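Local coordinates for protein N-acetyl-beta-D glucosaminidase (Rhizomucor miehei CAU432, PDB 4ZM6) that binds acetyl-CoA in a GNAT-type region that probably acetylates glucosamine, and probably hydrolyses beta-N-acetylglucosaminides with a glycoside hydrolase family 3 part, at residues D390-L395 with K421-L426; P411-H416 with L426-Y431; L736-H741 with S766-T771. All blocks are in the same frame, centred on the assembly; numbering follows the deposited sequence.

Contact 1: residues D390-L395 with K421-L426; sequences DKILFL and KRHTNL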
# COMPACT_ATOMS: atom_id res chain seq x y z
N ASP A 390 13.06 44.81 -30.71
CA ASP A 390 12.44 43.63 -31.31
C ASP A 390 10.92 43.73 -31.25
O ASP A 390 10.36 44.28 -30.30
CB ASP A 390 12.87 42.34 -30.61
CG ASP A 390 14.23 41.85 -31.05
OD1 ASP A 390 14.49 41.81 -32.27
OD2 ASP A 390 15.04 41.46 -30.18
N LYS A 391 10.26 43.20 -32.27
CA LYS A 391 8.81 43.18 -32.33
C LYS A 391 8.31 41.83 -31.83
O LYS A 391 8.68 40.79 -32.39
CB LYS A 391 8.34 43.43 -33.77
CG LYS A 391 6.84 43.67 -33.93
CD LYS A 391 6.42 45.08 -33.55
CE LYS A 391 5.29 45.60 -34.44
NZ LYS A 391 5.77 46.03 -35.79
N ILE A 392 7.50 41.85 -30.77
CA ILE A 392 6.86 40.64 -30.25
C ILE A 392 5.39 40.61 -30.65
O ILE A 392 4.64 41.55 -30.36
CB ILE A 392 6.97 40.55 -28.71
CG1 ILE A 392 8.44 40.42 -28.29
CG2 ILE A 392 6.15 39.37 -28.18
CD1 ILE A 392 8.65 40.24 -26.79
N LEU A 393 4.97 39.52 -31.29
CA LEU A 393 3.55 39.32 -31.62
C LEU A 393 2.90 38.34 -30.65
O LEU A 393 3.26 37.17 -30.60
CB LEU A 393 3.41 38.79 -33.05
CG LEU A 393 1.98 38.58 -33.55
CD1 LEU A 393 1.12 39.82 -33.32
CD2 LEU A 393 1.99 38.20 -35.02
N PHE A 394 1.95 38.84 -29.86
CA PHE A 394 1.22 37.99 -28.93
C PHE A 394 -0.18 37.71 -29.47
O PHE A 394 -1.01 38.61 -29.54
CB PHE A 394 1.15 38.64 -27.54
CG PHE A 394 0.33 37.88 -26.53
CD1 PHE A 394 0.48 36.51 -26.38
CD2 PHE A 394 -0.59 38.54 -25.72
CE1 PHE A 394 -0.28 35.81 -25.45
CE2 PHE A 394 -1.34 37.84 -24.79
CZ PHE A 394 -1.19 36.47 -24.65
N LEU A 395 -0.41 36.45 -29.85
CA LEU A 395 -1.70 36.00 -30.34
C LEU A 395 -2.39 35.17 -29.27
O LEU A 395 -1.83 34.18 -28.81
CB LEU A 395 -1.52 35.15 -31.60
CG LEU A 395 -0.73 35.81 -32.74
CD1 LEU A 395 -0.63 34.88 -33.94
CD2 LEU A 395 -1.37 37.13 -33.14
N LYS A 421 5.04 44.57 -18.69
CA LYS A 421 6.03 44.91 -17.66
C LYS A 421 7.47 44.63 -18.15
O LYS A 421 8.40 45.32 -17.74
CB LYS A 421 5.74 44.18 -16.34
N ARG A 422 7.63 43.64 -19.04
CA ARG A 422 8.95 43.26 -19.55
C ARG A 422 9.30 43.87 -20.91
O ARG A 422 10.48 44.08 -21.20
CB ARG A 422 9.09 41.74 -19.67
CG ARG A 422 9.26 40.99 -18.35
CD ARG A 422 7.92 40.76 -17.68
NE ARG A 422 8.06 40.27 -16.32
CZ ARG A 422 7.05 40.12 -15.47
NH1 ARG A 422 5.80 40.41 -15.82
NH2 ARG A 422 7.29 39.67 -14.24
N HIS A 423 8.30 44.13 -21.75
CA HIS A 423 8.57 44.48 -23.15
C HIS A 423 7.38 45.17 -23.83
O HIS A 423 6.31 44.58 -23.98
CB HIS A 423 8.96 43.21 -23.91
CG HIS A 423 9.54 43.47 -25.27
ND1 HIS A 423 8.75 43.72 -26.37
CD2 HIS A 423 10.82 43.51 -25.71
CE1 HIS A 423 9.52 43.89 -27.43
NE2 HIS A 423 10.78 43.77 -27.05
N THR A 424 7.60 46.41 -24.25
CA THR A 424 6.52 47.29 -24.70
C THR A 424 6.27 47.24 -26.20
O THR A 424 5.16 47.50 -26.65
CB THR A 424 6.80 48.75 -24.30
OG1 THR A 424 7.84 49.30 -25.13
CG2 THR A 424 7.21 48.83 -22.84
N ASN A 425 7.30 46.92 -26.98
CA ASN A 425 7.15 46.80 -28.43
C ASN A 425 6.38 45.51 -28.73
O ASN A 425 6.94 44.49 -29.15
CB ASN A 425 8.53 46.84 -29.11
CG ASN A 425 8.47 47.23 -30.58
OD1 ASN A 425 9.46 47.10 -31.29
ND2 ASN A 425 7.32 47.70 -31.04
N LEU A 426 5.07 45.58 -28.52
CA LEU A 426 4.23 44.41 -28.40
C LEU A 426 2.89 44.60 -29.11
O LEU A 426 2.26 45.65 -28.96
CB LEU A 426 3.99 44.13 -26.91
CG LEU A 426 3.20 42.89 -26.51
CD1 LEU A 426 4.01 41.63 -26.76
CD2 LEU A 426 2.80 42.98 -25.04
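His423 lays one face of its imidazole against the tip of Ile392: CD1 sits 3.7 Å from the centroid of the His423 ring, 18° off the normal, a CH-pi contact displaced toward the rim. CG of His423 stands anti to the backbone N (chi1 -168°), which swings the ring out from the loop toward the other segment. In the plane of that ring, at its edge, lies the carbonyl oxygen of Asp390, 3.0 Å from His423 CE1; the neighbouring NE2 makes a weak hydrogen bond to the Ala387 carbonyl instead. Asn425, centre of an inverse gamma turn, contributes through its backbone. Its O receives the N-H of Ile392 (N to O 3.1 Å) almost without a bend, 174° at the hydrogen. The next residue opens the strand: Leu426 pairs with Ile392 in a parallel bridge, and their side chains leave the sheet on the same face. The CA-H of Leu426 points to Ile392 O, 3.5 Å from CA to O, while Ile392 exchanges its next backbone bond with Glu427. Of the leucine branches it is CD1 that reaches across, 3.4 Å from Ile392 CG2 and more loosely against CB of Phe394. Since strands 392-397 and 426-431 are parallel neighbours and helix 413-422 lies between them in the chain, the three form a beta-alpha-beta crossover. Strand 447-452 lies along the other edge of 392-397, with Trp447 touching Ile392, and Leu419 of the helix packs over Phe394 and Leu426.

Contact 2: residues P411-H416 with L426-Y431; sequences PFNSFH and LEYIIY
The imidazole of His416 and the phenol ring of Tyr428 lie almost parallel, planes 18° apart and centroids 4.3 Å from each other, as an offset stack. The overlap is partial: Tyr428 CD1 lies over one face of the histidine, 3.3 Å from its CG, and the imidazole extends past the phenol rim to rest ND1 near Tyr428 CB. On the tyrosine, the same face also takes CB of His416, 3.8 Å from the ring centroid and over the face, a CH-pi contact. Phe394 comes up from that side too, beside CD2, its ring nearly parallel. At the phenol edge, close to the plane, stands the Asn413 side-chain oxygen, whose modelled approach to OH is too short to be trusted; the amide is nearly perpendicular to the ring. The backbone of Phe412 passes beside the hydroxyl, its C 3.5 Å from Tyr428 OH. Leu426 adds its CD2 branch obliquely to the imidazole, 3.7 Å from His416 ND1. Both rings are extended toward each other: CG is anti to the backbone N in His416 (chi1 175°) and in Tyr428 (chi1 167°), one reaching out from the first turn of helix 413-422 and the other up from strand 426-431. His416 N is bonded to Phe412 O within that turn. Helix and edge strand therefore meet here through pi faces and aliphatic carbons rather than backbone pairing. Should the histidine become protonated, its stack on the electron-rich phenol would probably gain cation-pi character.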
# COMPACT_ATOMS: atom_id res chain seq x y z
N PRO A 411 -9.71 36.66 -21.14
CA PRO A 411 -8.92 36.20 -20.00
C PRO A 411 -7.44 36.26 -20.24
O PRO A 411 -6.66 36.13 -19.32
CB PRO A 411 -9.36 34.77 -19.85
CG PRO A 411 -9.40 34.30 -21.22
CD PRO A 411 -10.05 35.39 -21.97
N PHE A 412 -7.06 36.57 -21.46
CA PHE A 412 -5.68 36.64 -21.84
C PHE A 412 -5.13 38.03 -21.75
O PHE A 412 -4.03 38.28 -22.13
CB PHE A 412 -5.56 36.22 -23.27
CG PHE A 412 -5.25 34.80 -23.44
CD1 PHE A 412 -4.00 34.33 -23.20
CD2 PHE A 412 -6.21 33.94 -23.89
CE1 PHE A 412 -3.71 33.01 -23.40
CE2 PHE A 412 -5.93 32.62 -24.10
CZ PHE A 412 -4.68 32.15 -23.85
N ASN A 413 -5.93 38.93 -21.28
CA ASN A 413 -5.49 40.31 -21.02
C ASN A 413 -4.48 40.44 -19.90
O ASN A 413 -3.60 41.31 -19.95
CB ASN A 413 -6.69 41.19 -20.64
CG ASN A 413 -7.54 41.56 -21.83
OD1 ASN A 413 -7.28 41.15 -22.96
ND2 ASN A 413 -8.57 42.35 -21.57
N SER A 414 -4.62 39.62 -18.86
CA SER A 414 -3.64 39.58 -17.78
C SER A 414 -2.29 39.13 -18.34
O SER A 414 -1.24 39.68 -17.98
CB SER A 414 -4.10 38.66 -16.65
OG SER A 414 -4.54 37.41 -17.14
N PHE A 415 -2.31 38.13 -19.22
CA PHE A 415 -1.11 37.72 -19.93
C PHE A 415 -0.51 38.96 -20.59
O PHE A 415 0.67 39.25 -20.40
CB PHE A 415 -1.44 36.64 -20.97
CG PHE A 415 -0.30 35.69 -21.26
CD1 PHE A 415 0.86 36.12 -21.88
CD2 PHE A 415 -0.42 34.34 -20.95
CE1 PHE A 415 1.89 35.24 -22.16
CE2 PHE A 415 0.61 33.46 -21.23
CZ PHE A 415 1.77 33.91 -21.83
N HIS A 416 -1.34 39.70 -21.32
CA HIS A 416 -0.93 40.93 -22.01
C HIS A 416 -0.29 41.92 -21.05
O HIS A 416 0.80 42.41 -21.31
CB HIS A 416 -2.13 41.58 -22.71
CG HIS A 416 -1.82 42.91 -23.34
ND1 HIS A 416 -0.88 43.05 -24.34
CD2 HIS A 416 -2.32 44.14 -23.11
CE1 HIS A 416 -0.81 44.32 -24.70
NE2 HIS A 416 -1.68 45.00 -23.97
N LEU A 426 5.07 45.58 -28.52
CA LEU A 426 4.23 44.41 -28.40
C LEU A 426 2.89 44.60 -29.11
O LEU A 426 2.26 45.65 -28.96
CB LEU A 426 3.99 44.13 -26.91
CG LEU A 426 3.20 42.89 -26.51
CD1 LEU A 426 4.01 41.63 -26.76
CD2 LEU A 426 2.80 42.98 -25.04
N GLU A 427 2.46 43.59 -29.86
CA GLU A 427 1.13 43.58 -30.48
C GLU A 427 0.27 42.45 -29.91
O GLU A 427 0.66 41.28 -29.96
CB GLU A 427 1.25 43.43 -31.99
CG GLU A 427 -0.08 43.56 -32.72
CD GLU A 427 0.08 43.74 -34.22
OE1 GLU A 427 -0.87 44.25 -34.86
OE2 GLU A 427 1.15 43.37 -34.74
N TYR A 428 -0.91 42.78 -29.48
CA TYR A 428 -1.76 41.82 -28.86
C TYR A 428 -3.01 41.70 -29.68
O TYR A 428 -3.74 42.64 -29.86
CB TYR A 428 -2.04 42.31 -27.46
CG TYR A 428 -3.13 41.66 -26.69
CD1 TYR A 428 -3.91 42.41 -25.88
CD2 TYR A 428 -3.35 40.31 -26.72
CE1 TYR A 428 -4.89 41.86 -25.13
CE2 TYR A 428 -4.34 39.75 -25.97
CZ TYR A 428 -5.11 40.56 -25.19
OH TYR A 428 -6.11 40.08 -24.42
N ILE A 429 -3.22 40.52 -30.20
CA ILE A 429 -4.37 40.19 -31.04
C ILE A 429 -5.07 38.98 -30.47
O ILE A 429 -4.43 37.97 -30.18
CB ILE A 429 -3.94 39.85 -32.48
CG1 ILE A 429 -3.36 41.08 -33.17
CG2 ILE A 429 -5.12 39.30 -33.27
CD1 ILE A 429 -2.60 40.77 -34.44
N ILE A 430 -6.38 39.07 -30.33
CA ILE A 430 -7.20 37.93 -29.94
C ILE A 430 -7.78 37.28 -31.21
O ILE A 430 -8.71 37.81 -31.83
CB ILE A 430 -8.30 38.36 -28.96
CG1 ILE A 430 -7.65 39.02 -27.74
CG2 ILE A 430 -9.16 37.17 -28.55
CD1 ILE A 430 -8.62 39.67 -26.78
N TYR A 431 -7.20 36.15 -31.61
CA TYR A 431 -7.58 35.45 -32.84
C TYR A 431 -8.75 34.50 -32.59
O TYR A 431 -8.88 33.92 -31.51
CB TYR A 431 -6.39 34.69 -33.44
CG TYR A 431 -5.89 33.51 -32.62
CD1 TYR A 431 -4.93 33.67 -31.63
CD2 TYR A 431 -6.38 32.22 -32.85
CE1 TYR A 431 -4.48 32.60 -30.88
CE2 TYR A 431 -5.94 31.14 -32.11
CZ TYR A 431 -4.99 31.33 -31.12
OH TYR A 431 -4.54 30.27 -30.37

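Contact 3: residues L736-H741 with S766-T771; sequences LSTYQH and SLILNT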
# COMPACT_ATOMS: atom_id res chain seq x y z
N LEU A 736 4.36 10.78 33.58
CA LEU A 736 4.20 9.39 33.99
C LEU A 736 4.88 8.40 33.03
O LEU A 736 5.63 7.53 33.47
CB LEU A 736 2.71 9.04 34.14
CG LEU A 736 2.36 7.61 34.56
CD1 LEU A 736 3.19 7.15 35.75
CD2 LEU A 736 0.87 7.52 34.89
N SER A 737 4.64 8.56 31.73
CA SER A 737 5.18 7.63 30.73
C SER A 737 6.72 7.60 30.69
O SER A 737 7.31 6.59 30.31
CB SER A 737 4.65 7.96 29.34
OG SER A 737 5.33 9.07 28.80
N THR A 738 7.36 8.71 31.04
CA THR A 738 8.82 8.78 31.07
C THR A 738 9.39 7.99 32.24
O THR A 738 10.39 7.27 32.10
CB THR A 738 9.30 10.23 31.14
OG1 THR A 738 8.79 10.95 30.02
CG2 THR A 738 10.82 10.31 31.12
N TYR A 739 8.76 8.13 33.40
CA TYR A 739 9.11 7.34 34.58
C TYR A 739 8.85 5.86 34.29
O TYR A 739 9.70 5.01 34.58
CB TYR A 739 8.33 7.82 35.81
CG TYR A 739 8.88 9.08 36.46
CD1 TYR A 739 8.50 10.35 36.03
CD2 TYR A 739 9.78 8.99 37.51
CE1 TYR A 739 9.00 11.49 36.63
CE2 TYR A 739 10.29 10.13 38.12
CZ TYR A 739 9.90 11.37 37.69
OH TYR A 739 10.42 12.49 38.31
N GLN A 740 7.70 5.56 33.71
CA GLN A 740 7.34 4.19 33.32
C GLN A 740 8.33 3.58 32.33
O GLN A 740 8.61 2.37 32.37
CB GLN A 740 5.94 4.15 32.70
CG GLN A 740 4.82 4.28 33.71
CD GLN A 740 3.45 4.31 33.07
OE1 GLN A 740 3.31 4.70 31.91
NE2 GLN A 740 2.42 3.91 33.82
N HIS A 741 8.85 4.40 31.42
CA HIS A 741 9.77 3.92 30.40
C HIS A 741 11.08 3.44 31.05
O HIS A 741 11.59 2.38 30.71
CB HIS A 741 10.02 5.02 29.36
CG HIS A 741 11.20 4.78 28.49
ND1 HIS A 741 12.49 4.97 28.92
CD2 HIS A 741 11.29 4.40 27.19
CE1 HIS A 741 13.33 4.71 27.94
NE2 HIS A 741 12.63 4.36 26.87
N SER A 766 9.96 14.44 43.29
CA SER A 766 10.71 13.43 42.56
C SER A 766 11.49 14.04 41.41
O SER A 766 11.17 15.13 40.96
CB SER A 766 9.77 12.35 42.02
OG SER A 766 9.34 12.66 40.71
N LEU A 767 12.50 13.31 40.94
CA LEU A 767 13.17 13.65 39.68
C LEU A 767 13.88 12.43 39.10
O LEU A 767 14.01 11.41 39.76
CB LEU A 767 14.16 14.80 39.86
CG LEU A 767 15.39 14.58 40.75
CD1 LEU A 767 16.44 13.73 40.06
CD2 LEU A 767 15.99 15.92 41.15
N ILE A 768 14.33 12.57 37.85
CA ILE A 768 14.96 11.49 37.11
C ILE A 768 16.41 11.83 36.83
O ILE A 768 16.70 12.74 36.05
CB ILE A 768 14.26 11.25 35.75
CG1 ILE A 768 12.85 10.71 35.97
CG2 ILE A 768 15.06 10.25 34.90
CD1 ILE A 768 11.99 10.77 34.72
N LEU A 769 17.32 11.08 37.46
CA LEU A 769 18.75 11.19 37.17
C LEU A 769 19.10 10.45 35.90
O LEU A 769 18.33 9.63 35.39
CB LEU A 769 19.59 10.60 38.31
CG LEU A 769 19.64 11.33 39.64
CD1 LEU A 769 20.37 10.48 40.67
CD2 LEU A 769 20.33 12.68 39.48
N ASN A 770 20.28 10.76 35.38
CA ASN A 770 20.92 9.96 34.35
C ASN A 770 22.42 10.16 34.46
O ASN A 770 22.88 11.23 34.87
CB ASN A 770 20.41 10.36 32.96
CG ASN A 770 21.04 11.64 32.45
OD1 ASN A 770 20.45 12.71 32.56
ND2 ASN A 770 22.24 11.54 31.90
N THR A 771 23.18 9.12 34.11
CA THR A 771 24.63 9.21 34.13
C THR A 771 25.23 8.29 33.07
O THR A 771 24.88 7.11 33.00
CB THR A 771 25.21 8.81 35.50
OG1 THR A 771 24.66 9.65 36.53
CG2 THR A 771 26.73 8.95 35.51
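With chi1 at -79° and chi2 at 87°, Tyr739 sends its ring from helix 736-745 to the sheet, where Ile768 rises to meet it, its chain extended to CD1. Helix and strand belong to an acetyltransferase domain of the GNAT fold; strand 711-715, helices 721-731 and 736-745, then strands 751-756 and 763-771 follow in the order usual for that family. The helix segment runs across the strand at 45°, the axes 10.2 Å apart at closest. CD1 of Ile768 sits over the middle of the phenol face, 3.5 Å from the Tyr739 ring centroid and almost on the normal, while CG1 lies nearer CE2 of the same ring. The Ser766 hydroxyl is hydrogen-bonded to the phenol, OG to Tyr739 OH 2.6 Å, and a second bond joins Tyr739 OH to the carbonyl of Cys799 on strand 794-802, so a buried polar tip is satisfied from two neighbouring strands. Leu724 and Gln728 of helix 721-731 also touch the phenol. From the preceding residue, the methyl CG2 of Thr738 rests 3.8 Å from Ile768 CD1.

Overall arrangement
Contacts 1 and 2 are neighbours, their centres 10 Å apart, and interlock along the chain: their segments alternate, both include Leu426, and both draw on helix 413-422 and the paired strands 392-397 and 426-431 of one six-stranded sheet. Contact 1 pairs the two strands where the helix returns to the sheet, and contact 2 packs the start of the helix on the edge strand. Contact 3 comes much later, after contacts 1 and 2 have closed, and joins helix 736-745 to strand 763-771 in the C-terminal acetyltransferase region, across the centre of the chain. Its centre is 71 Å from contact 1 and 69 Å from contact 2, consistent with separately folded domains in a multi-domain enzyme.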